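Local coordinates for protein aminotransferase (Bacillus subtilis, PDB 6L1O) that transfers amino groups with the help of pyridoxal 5'-phosphate in the pathway that makes the dipeptide antibiotic bacilysin, at residues N151-D156 and Y325-I330; G181-A186 and A211-Q216; L313-E318 and H338-Y343. All coordinates share one frame; numbering follows the deposited sequence.

Contact 1: residues N151-D156 and Y325-I330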
loop_
_atom_site.group_PDB
_atom_site.type_symbol
_atom_site.label_atom_id
_atom_site.label_comp_id
_atom_site.label_asym_id
_atom_site.label_seq_id
_atom_site.Cartn_x
_atom_site.Cartn_y
_atom_site.Cartn_z
ATOM N N ASN B 151 -27.931 8.205 23.359
ATOM C CA ASN B 151 -26.750 9.081 23.525
ATOM C C ASN B 151 -26.283 9.728 22.218
ATOM O O ASN B 151 -25.179 10.208 22.155
ATOM C CB ASN B 151 -25.570 8.308 24.116
ATOM C CG ASN B 151 -25.932 7.567 25.359
ATOM O OD1 ASN B 151 -26.754 8.029 26.145
ATOM N ND2 ASN B 151 -25.306 6.439 25.571
ATOM N N GLY B 152 -27.153 9.766 21.202
ATOM C CA GLY B 152 -26.791 10.405 19.914
ATOM C C GLY B 152 -25.667 9.618 19.251
ATOM O O GLY B 152 -24.919 10.129 18.463
ATOM N N TYR B 153 -25.552 8.344 19.612
ATOM C CA TYR B 153 -24.582 7.455 19.051
ATOM C C TYR B 153 -23.169 7.907 19.332
ATOM O O TYR B 153 -22.254 7.607 18.587
ATOM C CB TYR B 153 -24.860 7.266 17.553
ATOM C CG TYR B 153 -26.143 6.567 17.241
ATOM C CD1 TYR B 153 -26.301 5.213 17.481
ATOM C CD2 TYR B 153 -27.151 7.222 16.562
ATOM C CE1 TYR B 153 -27.460 4.542 17.106
ATOM C CE2 TYR B 153 -28.312 6.567 16.207
ATOM C CZ TYR B 153 -28.454 5.229 16.486
ATOM O OH TYR B 153 -29.613 4.600 16.099
ATOM N N LEU B 154 -22.986 8.632 20.452
ATOM C CA LEU B 154 -21.679 8.939 20.985
ATOM C C LEU B 154 -21.362 7.986 22.182
ATOM O O LEU B 154 -22.247 7.670 22.966
ATOM C CB LEU B 154 -21.677 10.368 21.459
ATOM C CG LEU B 154 -21.965 11.477 20.423
ATOM C CD1 LEU B 154 -22.015 12.836 21.142
ATOM C CD2 LEU B 154 -20.885 11.460 19.346
ATOM N N PRO B 155 -20.113 7.527 22.308
ATOM C CA PRO B 155 -19.803 6.561 23.362
ATOM C C PRO B 155 -19.815 7.293 24.732
ATOM O O PRO B 155 -19.544 8.491 24.794
ATOM C CB PRO B 155 -18.380 6.133 23.020
ATOM C CG PRO B 155 -17.778 7.347 22.392
ATOM C CD PRO B 155 -18.904 7.920 21.571
ATOM N N ASP B 156 -20.194 6.566 25.777
ATOM C CA ASP B 156 -20.064 7.031 27.159
ATOM C C ASP B 156 -18.770 6.432 27.728
ATOM O O ASP B 156 -18.711 5.240 28.058
ATOM C CB ASP B 156 -21.281 6.590 27.980
ATOM C CG ASP B 156 -21.277 7.172 29.397
ATOM O OD1 ASP B 156 -20.216 7.661 29.880
ATOM O OD2 ASP B 156 -22.363 7.109 30.025
ATOM N N TYR B 325 -25.417 7.988 4.302
ATOM C CA TYR B 325 -26.079 6.759 4.732
ATOM C C TYR B 325 -27.388 7.079 5.481
ATOM O O TYR B 325 -27.445 8.054 6.231
ATOM C CB TYR B 325 -25.165 5.950 5.669
ATOM C CG TYR B 325 -23.898 5.536 5.055
ATOM C CD1 TYR B 325 -23.874 4.672 3.957
ATOM C CD2 TYR B 325 -22.674 5.983 5.557
ATOM C CE1 TYR B 325 -22.691 4.312 3.353
ATOM C CE2 TYR B 325 -21.482 5.591 4.950
ATOM C CZ TYR B 325 -21.486 4.764 3.879
ATOM O OH TYR B 325 -20.309 4.380 3.256
ATOM N N VAL B 326 -28.408 6.269 5.247
ATOM C CA VAL B 326 -29.634 6.298 6.052
ATOM C C VAL B 326 -29.643 5.028 6.902
ATOM O O VAL B 326 -29.458 3.944 6.399
ATOM C CB VAL B 326 -30.901 6.370 5.161
ATOM C CG1 VAL B 326 -32.209 6.359 6.008
ATOM C CG2 VAL B 326 -30.857 7.603 4.264
ATOM N N TRP B 327 -29.793 5.186 8.209
ATOM C CA TRP B 327 -29.792 4.052 9.182
ATOM C C TRP B 327 -31.253 3.779 9.551
ATOM O O TRP B 327 -31.865 4.600 10.230
ATOM C CB TRP B 327 -28.966 4.479 10.380
ATOM C CG TRP B 327 -28.662 3.519 11.494
ATOM C CD1 TRP B 327 -28.928 3.723 12.824
ATOM C CD2 TRP B 327 -27.960 2.251 11.419
ATOM N NE1 TRP B 327 -28.457 2.670 13.556
ATOM C CE2 TRP B 327 -27.851 1.762 12.719
ATOM C CE3 TRP B 327 -27.395 1.508 10.369
ATOM C CZ2 TRP B 327 -27.217 0.535 13.015
ATOM C CZ3 TRP B 327 -26.796 0.314 10.634
ATOM C CH2 TRP B 327 -26.696 -0.173 11.973
ATOM N N ALA B 328 -31.823 2.701 9.004
ATOM C CA ALA B 328 -33.272 2.463 9.024
ATOM C C ALA B 328 -33.625 1.240 9.879
ATOM O O ALA B 328 -32.987 0.195 9.754
ATOM C CB ALA B 328 -33.787 2.186 7.625
ATOM N N GLU B 329 -34.623 1.383 10.742
ATOM C CA GLU B 329 -35.089 0.247 11.549
ATOM C C GLU B 329 -35.762 -0.798 10.678
ATOM O O GLU B 329 -36.464 -0.459 9.715
ATOM C CB GLU B 329 -36.046 0.723 12.632
ATOM C CG GLU B 329 -35.366 1.392 13.805
ATOM C CD GLU B 329 -36.356 1.648 14.972
ATOM O OE1 GLU B 329 -36.761 0.674 15.659
ATOM O OE2 GLU B 329 -36.708 2.808 15.196
ATOM N N ILE B 330 -35.528 -2.072 10.974
ATOM C CA ILE B 330 -36.163 -3.159 10.233
ATOM C C ILE B 330 -37.599 -3.398 10.816
ATOM O O ILE B 330 -37.884 -2.916 11.899
ATOM C CB ILE B 330 -35.356 -4.431 10.265
ATOM C CG1 ILE B 330 -35.430 -5.085 11.666
ATOM C CG2 ILE B 330 -33.914 -4.152 9.875
ATOM C CD1 ILE B 330 -34.622 -6.374 11.741
#
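The indole edge of W327 comes to the phenolic end of Y153's ring face, off its centre, and these two residues make the whole contact between the loop 151-156 and strand 325-329. The strand starts at Y325, whose hydroxyl is hydrogen-bonded to that of Y209, a residue of the cofactor pocket. V326 pairs through its backbone with I368 of the neighbouring strand, and its branched side chain suits an extended, buried position.

W327 follows on the same side of the strand as Y325. With CG anti to the backbone N (chi1 -175°), the indole swings off the strand toward the loop and brings the pyrrole end, CD1 and NE1, to the tyrosine. The ring of Y153 and the five-membered ring of W327 form an offset edge-to-face pair, with centroids 5.5 Å apart and planes at 81°. Y153 CZ comes to 4.0 Å from W327 CD1, while Y153 OH, lying in the plane of the indole at its edge, is 3.4 Å from W327 NE1. Tryptophan is also broad enough to stack on H365.

Further on, A328 bonds to V366 through its backbone. Across the contact, a type I' turn from N151 to L154 places Y153. Both central residues have left-handed backbone angles: G152, lacking a CB, adopts them without strain, whereas Y153 is a non-glycine in the same conformation.

In this class I aminotransferase, the pair joins a loop of the large, cofactor-binding domain to the edge strand of the small C-terminal domain's antiparallel sheet; the side chain of W327 lies about 7 Å from that of N178 in the cofactor site.

Contact 2: residues G181-A186 and A211-Q216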
loop_
_atom_site.group_PDB
_atom_site.type_symbol
_atom_site.label_atom_id
_atom_site.label_comp_id
_atom_site.label_asym_id
_atom_site.label_seq_id
_atom_site.Cartn_x
_atom_site.Cartn_y
_atom_site.Cartn_z
ATOM N N GLY B 181 -24.951 7.887 10.747
ATOM C CA GLY B 181 -25.208 9.229 10.286
ATOM C C GLY B 181 -25.005 10.256 11.360
ATOM O O GLY B 181 -25.152 11.458 11.128
ATOM N N ALA B 182 -24.614 9.821 12.568
ATOM C CA ALA B 182 -24.535 10.762 13.683
ATOM C C ALA B 182 -23.301 11.653 13.548
ATOM O O ALA B 182 -22.342 11.294 12.882
ATOM C CB ALA B 182 -24.484 9.988 15.008
ATOM N N VAL B 183 -23.315 12.773 14.232
ATOM C CA VAL B 183 -22.259 13.766 14.163
ATOM C C VAL B 183 -21.775 14.094 15.567
ATOM O O VAL B 183 -22.454 13.802 16.498
ATOM C CB VAL B 183 -22.730 15.046 13.441
ATOM C CG1 VAL B 183 -22.950 14.767 11.940
ATOM C CG2 VAL B 183 -23.994 15.624 14.080
ATOM N N ALA B 184 -20.551 14.588 15.672
ATOM C CA ALA B 184 -19.955 14.994 16.934
ATOM C C ALA B 184 -19.586 16.484 16.911
ATOM O O ALA B 184 -19.459 17.066 15.866
ATOM C CB ALA B 184 -18.725 14.161 17.198
ATOM N N ASP B 185 -19.362 17.089 18.074
ATOM C CA ASP B 185 -18.899 18.487 18.144
ATOM C C ASP B 185 -17.618 18.627 18.924
ATOM O O ASP B 185 -17.120 17.629 19.472
ATOM C CB ASP B 185 -20.002 19.409 18.704
ATOM C CG ASP B 185 -20.536 18.955 20.021
ATOM O OD1 ASP B 185 -19.764 18.426 20.847
ATOM O OD2 ASP B 185 -21.753 19.142 20.241
ATOM N N ALA B 186 -17.111 19.871 18.978
ATOM C CA ALA B 186 -15.836 20.195 19.638
ATOM C C ALA B 186 -15.783 19.743 21.095
ATOM O O ALA B 186 -14.773 19.184 21.539
ATOM C CB ALA B 186 -15.562 21.682 19.556
ATOM N N ALA B 211 -16.510 16.025 5.074
ATOM C CA ALA B 211 -17.095 17.037 4.195
ATOM C C ALA B 211 -18.636 17.058 4.354
ATOM O O ALA B 211 -19.303 17.978 3.924
ATOM C CB ALA B 211 -16.726 16.787 2.755
ATOM N N PHE B 212 -19.219 16.062 4.976
ATOM C CA PHE B 212 -20.666 15.872 4.845
ATOM C C PHE B 212 -21.420 15.914 6.152
ATOM O O PHE B 212 -21.850 14.895 6.634
ATOM C CB PHE B 212 -20.939 14.564 4.115
ATOM C CG PHE B 212 -20.255 14.475 2.787
ATOM C CD1 PHE B 212 -20.698 15.278 1.724
ATOM C CD2 PHE B 212 -19.163 13.646 2.584
ATOM C CE1 PHE B 212 -20.111 15.209 0.486
ATOM C CE2 PHE B 212 -18.560 13.583 1.333
ATOM C CZ PHE B 212 -19.016 14.385 0.290
ATOM N N GLU B 213 -21.581 17.105 6.714
ATOM C CA GLU B 213 -22.524 17.324 7.774
ATOM C C GLU B 213 -23.454 18.430 7.306
ATOM O O GLU B 213 -22.994 19.496 6.904
ATOM C CB GLU B 213 -21.835 17.708 9.067
ATOM C CG GLU B 213 -22.816 18.069 10.192
ATOM C CD GLU B 213 -22.136 18.175 11.556
ATOM O OE1 GLU B 213 -20.951 17.770 11.691
ATOM O OE2 GLU B 213 -22.777 18.636 12.511
ATOM N N PHE B 214 -24.757 18.162 7.337
ATOM C CA PHE B 214 -25.731 18.992 6.605
ATOM C C PHE B 214 -26.153 20.297 7.270
ATOM O O PHE B 214 -26.320 21.302 6.565
ATOM C CB PHE B 214 -26.939 18.154 6.291
ATOM C CG PHE B 214 -26.617 16.963 5.463
ATOM C CD1 PHE B 214 -26.112 17.117 4.168
ATOM C CD2 PHE B 214 -26.789 15.669 5.971
ATOM C CE1 PHE B 214 -25.815 16.013 3.383
ATOM C CE2 PHE B 214 -26.463 14.568 5.210
ATOM C CZ PHE B 214 -25.990 14.735 3.896
ATOM N N ASP B 215 -26.339 20.291 8.583
ATOM C CA ASP B 215 -26.802 21.514 9.321
ATOM C C ASP B 215 -25.679 22.526 9.615
ATOM O O ASP B 215 -25.953 23.690 9.850
ATOM C CB ASP B 215 -27.531 21.160 10.626
ATOM N N GLN B 216 -24.415 22.084 9.573
ATOM C CA GLN B 216 -23.292 22.961 9.852
ATOM C C GLN B 216 -21.974 22.386 9.357
ATOM O O GLN B 216 -21.897 21.214 8.983
ATOM C CB GLN B 216 -23.209 23.221 11.346
ATOM C CG GLN B 216 -23.432 21.991 12.216
ATOM C CD GLN B 216 -23.917 22.364 13.618
ATOM O OE1 GLN B 216 -24.861 21.782 14.138
ATOM N NE2 GLN B 216 -23.290 23.360 14.215
HETATM O O HOH W 1 -19.683 15.271 12.926
HETATM O O HOH W 2 -22.229 18.653 15.027
#
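The two loops come nearest at V183 and E213, whose CA atoms are 7.3 Å apart, close enough for one short side chain and one long one to meet. V183 turns its isopropyl group toward 211-216, and E213 answers with a fully stretched chain (chi1 175°, chi2 168°) that carries its carboxylate across to the valine.

The isopropyl group lies flat over one face of the carboxylate. V183 CG1 is 3.5 Å from E213 CD, and V183 CG2 sits 3.6 Å from E213 OE2. A branched, apolar valine covers the flat group without competing for its oxygens, which turn to water instead. One water accepts from A184 N at 3.0 Å and donates to E213 OE1 at 3.1 Å, approaching that oxygen from above the carboxylate plane, on the valine's side. A second donates to E213 OE2 at 2.6 Å and, weakly, to A184 O at 3.3 Å. The two waters thus link both carboxylate oxygens to the main chain of one residue, and probably help a largely buried acid keep its charge. Glutamate suits the place because it is long enough to bring two oxygens to the waters held by A184 N and O.

Just beyond, D185 is the N-cap residue of helix 186-199, its OD1 accepting from F188 N, a task that a short carboxylate suits. E213's own carbonyl O accepts from K295 NZ of helix 289-313.

The arrangement belongs to the large domain of a fold-type I, pyridoxal-phosphate-dependent enzyme: the two loops follow the adjacent parallel strands 168-174 and 202-206 and continue on from N174, N178, D206 and Y209, which line the cofactor pocket.

Contact 3: residues L313-E318 and H338-Y343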
loop_
_atom_site.group_PDB
_atom_site.type_symbol
_atom_site.label_atom_id
_atom_site.label_comp_id
_atom_site.label_asym_id
_atom_site.label_seq_id
_atom_site.Cartn_x
_atom_site.Cartn_y
_atom_site.Cartn_z
ATOM N N LEU B 313 -44.244 3.323 1.431
ATOM C CA LEU B 313 -44.053 2.062 2.193
ATOM C C LEU B 313 -44.571 2.172 3.597
ATOM O O LEU B 313 -44.730 1.140 4.267
ATOM C CB LEU B 313 -42.582 1.676 2.236
ATOM C CG LEU B 313 -41.859 1.552 0.923
ATOM C CD1 LEU B 313 -40.362 1.332 1.143
ATOM C CD2 LEU B 313 -42.449 0.436 0.087
ATOM N N GLY B 314 -44.787 3.398 4.087
ATOM C CA GLY B 314 -45.004 3.588 5.521
ATOM C C GLY B 314 -43.752 3.334 6.362
ATOM O O GLY B 314 -43.838 3.037 7.551
ATOM N N TRP B 315 -42.573 3.461 5.730
ATOM C CA TRP B 315 -41.268 3.222 6.396
ATOM C C TRP B 315 -40.641 4.542 6.852
ATOM O O TRP B 315 -40.033 5.250 6.052
ATOM C CB TRP B 315 -40.320 2.477 5.456
ATOM C CG TRP B 315 -39.113 1.844 6.107
ATOM C CD1 TRP B 315 -38.815 1.829 7.447
ATOM C CD2 TRP B 315 -38.108 1.091 5.465
ATOM N NE1 TRP B 315 -37.653 1.113 7.663
ATOM C CE2 TRP B 315 -37.209 0.642 6.464
ATOM C CE3 TRP B 315 -37.856 0.736 4.126
ATOM C CZ2 TRP B 315 -36.093 -0.103 6.171
ATOM C CZ3 TRP B 315 -36.709 -0.014 3.837
ATOM C CH2 TRP B 315 -35.858 -0.425 4.861
ATOM N N LYS B 316 -40.809 4.883 8.126
ATOM C CA LYS B 316 -40.338 6.153 8.625
ATOM C C LYS B 316 -38.845 5.998 8.996
ATOM O O LYS B 316 -38.471 5.041 9.656
ATOM C CB LYS B 316 -41.169 6.632 9.851
ATOM N N MET B 317 -38.019 6.924 8.529
ATOM C CA MET B 317 -36.549 6.889 8.747
ATOM C C MET B 317 -36.131 8.240 9.265
ATOM O O MET B 317 -36.604 9.258 8.793
ATOM C CB MET B 317 -35.796 6.610 7.437
ATOM C CG MET B 317 -36.125 5.299 6.763
ATOM S SD MET B 317 -35.530 5.241 5.045
ATOM C CE MET B 317 -35.987 3.596 4.569
ATOM N N GLU B 318 -35.235 8.252 10.233
ATOM C CA GLU B 318 -34.618 9.478 10.689
ATOM C C GLU B 318 -33.681 9.958 9.595
ATOM O O GLU B 318 -33.030 9.157 8.970
ATOM C CB GLU B 318 -33.803 9.238 11.977
ATOM C CG GLU B 318 -33.737 10.447 12.888
ATOM C CD GLU B 318 -35.045 10.627 13.639
ATOM O OE1 GLU B 318 -35.431 9.696 14.382
ATOM O OE2 GLU B 318 -35.690 11.674 13.478
ATOM N N HIS B 338 -29.888 -9.404 9.186
ATOM C CA HIS B 338 -29.452 -10.321 8.119
ATOM C C HIS B 338 -30.662 -11.013 7.492
ATOM O O HIS B 338 -30.668 -11.250 6.308
ATOM C CB HIS B 338 -28.440 -11.378 8.595
ATOM C CG HIS B 338 -27.001 -11.021 8.346
ATOM N ND1 HIS B 338 -26.091 -10.821 9.373
ATOM C CD2 HIS B 338 -26.308 -10.827 7.196
ATOM C CE1 HIS B 338 -24.899 -10.530 8.865
ATOM N NE2 HIS B 338 -25.009 -10.507 7.546
ATOM N N GLN B 339 -31.669 -11.302 8.310
ATOM C CA GLN B 339 -32.910 -11.948 7.862
ATOM C C GLN B 339 -33.736 -10.958 6.948
ATOM O O GLN B 339 -34.276 -11.331 5.884
ATOM C CB GLN B 339 -33.697 -12.331 9.115
ATOM C CG GLN B 339 -35.006 -13.000 8.899
ATOM C CD GLN B 339 -35.662 -13.348 10.222
ATOM O OE1 GLN B 339 -34.979 -13.424 11.277
ATOM N NE2 GLN B 339 -37.000 -13.585 10.185
ATOM N N PHE B 340 -33.833 -9.718 7.395
ATOM C CA PHE B 340 -34.518 -8.661 6.611
ATOM C C PHE B 340 -33.791 -8.329 5.296
ATOM O O PHE B 340 -34.438 -8.293 4.237
ATOM C CB PHE B 340 -34.666 -7.412 7.436
ATOM C CG PHE B 340 -35.368 -6.285 6.720
ATOM C CD1 PHE B 340 -36.659 -6.456 6.240
ATOM C CD2 PHE B 340 -34.746 -5.070 6.555
ATOM C CE1 PHE B 340 -37.295 -5.419 5.583
ATOM C CE2 PHE B 340 -35.372 -4.023 5.920
ATOM C CZ PHE B 340 -36.656 -4.203 5.432
ATOM N N SER B 341 -32.473 -8.140 5.355
ATOM C CA SER B 341 -31.682 -7.852 4.135
ATOM C C SER B 341 -31.720 -9.023 3.183
ATOM O O SER B 341 -31.833 -8.867 1.984
ATOM C CB SER B 341 -30.266 -7.385 4.436
ATOM O OG SER B 341 -29.463 -8.360 5.102
ATOM N N ASP B 342 -31.689 -10.227 3.698
ATOM C CA ASP B 342 -31.849 -11.420 2.834
ATOM C C ASP B 342 -33.248 -11.499 2.169
ATOM O O ASP B 342 -33.365 -11.846 0.983
ATOM C CB ASP B 342 -31.570 -12.702 3.618
ATOM C CG ASP B 342 -30.067 -13.013 3.753
ATOM O OD1 ASP B 342 -29.245 -12.495 2.976
ATOM O OD2 ASP B 342 -29.690 -13.811 4.653
ATOM N N TYR B 343 -34.288 -11.158 2.928
ATOM C CA TYR B 343 -35.659 -11.134 2.421
ATOM C C TYR B 343 -35.842 -10.079 1.308
ATOM O O TYR B 343 -36.531 -10.345 0.291
ATOM C CB TYR B 343 -36.637 -10.885 3.549
ATOM C CG TYR B 343 -38.094 -11.032 3.130
ATOM C CD1 TYR B 343 -38.783 -12.258 3.308
ATOM C CD2 TYR B 343 -38.803 -9.945 2.587
ATOM C CE1 TYR B 343 -40.119 -12.392 2.927
ATOM C CE2 TYR B 343 -40.132 -10.089 2.191
ATOM C CZ TYR B 343 -40.785 -11.304 2.362
ATOM O OH TYR B 343 -42.108 -11.398 1.965
#
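F340 points the edge of its ring at the face of W315, the two side chains arriving from opposite directions. Their planes stand almost perpendicular, at 88°, and the centroid of the phenyl ring is 5.7 Å from that of the six-membered indole ring: an offset edge-to-face pair. Contact is made at the far corners, with F340 CE2 3.8 Å from W315 CH2, and F340 CZ and W315 CZ2 flanking this closest approach. Both rings extend away from their own backbone nitrogens (chi1 -164° for W315, -179° for F340), which lets them bridge backbones whose CA atoms are 13.7 Å apart.

This pairing lies in the core of the small C-terminal domain of the aminotransferase fold, where the segment leaving helix 289-313 passes beside strand 325-329 and helix 337-348 packs near by. G314 is the first residue past helix 289-313; its positive phi is easy for a residue without a CB, and W315 follows it into the interior.

The indole is held by more than the phenylalanine. Its NE1 donates to E329 O, satisfying the polar atom of a buried ring and fixing its rotation, while the methyl CE of M317 sits over the ring's centre and F391 stacks on the indole. Phenylalanine, wholly apolar, fits the helix face, where F340 also meets F334 edge-to-face and touches I330, P331 and L389.

In the fold
From the N terminus, the chain first enters contact 1 in the loop after strand 141-146, and that contact closes only at strand 325-329, with 168 residues between its two segments. Contact 2 is nested inside this long loop, enclosing 24 residues with helix 186-199 and strand 202-206; it touches contact 1 where G152 and Y153 pack on A182 and L154 meets V183 and A184. Contact 3 opens at 313-318, before contact 1 has closed, and ends in helix 337-348, so the two cross. Strand 325-329 links them, since A328 packs on W315 and V326 on M317. Contact 2 thus stays within the large domain, contact 3 within the small one, and contact 1 spans the two.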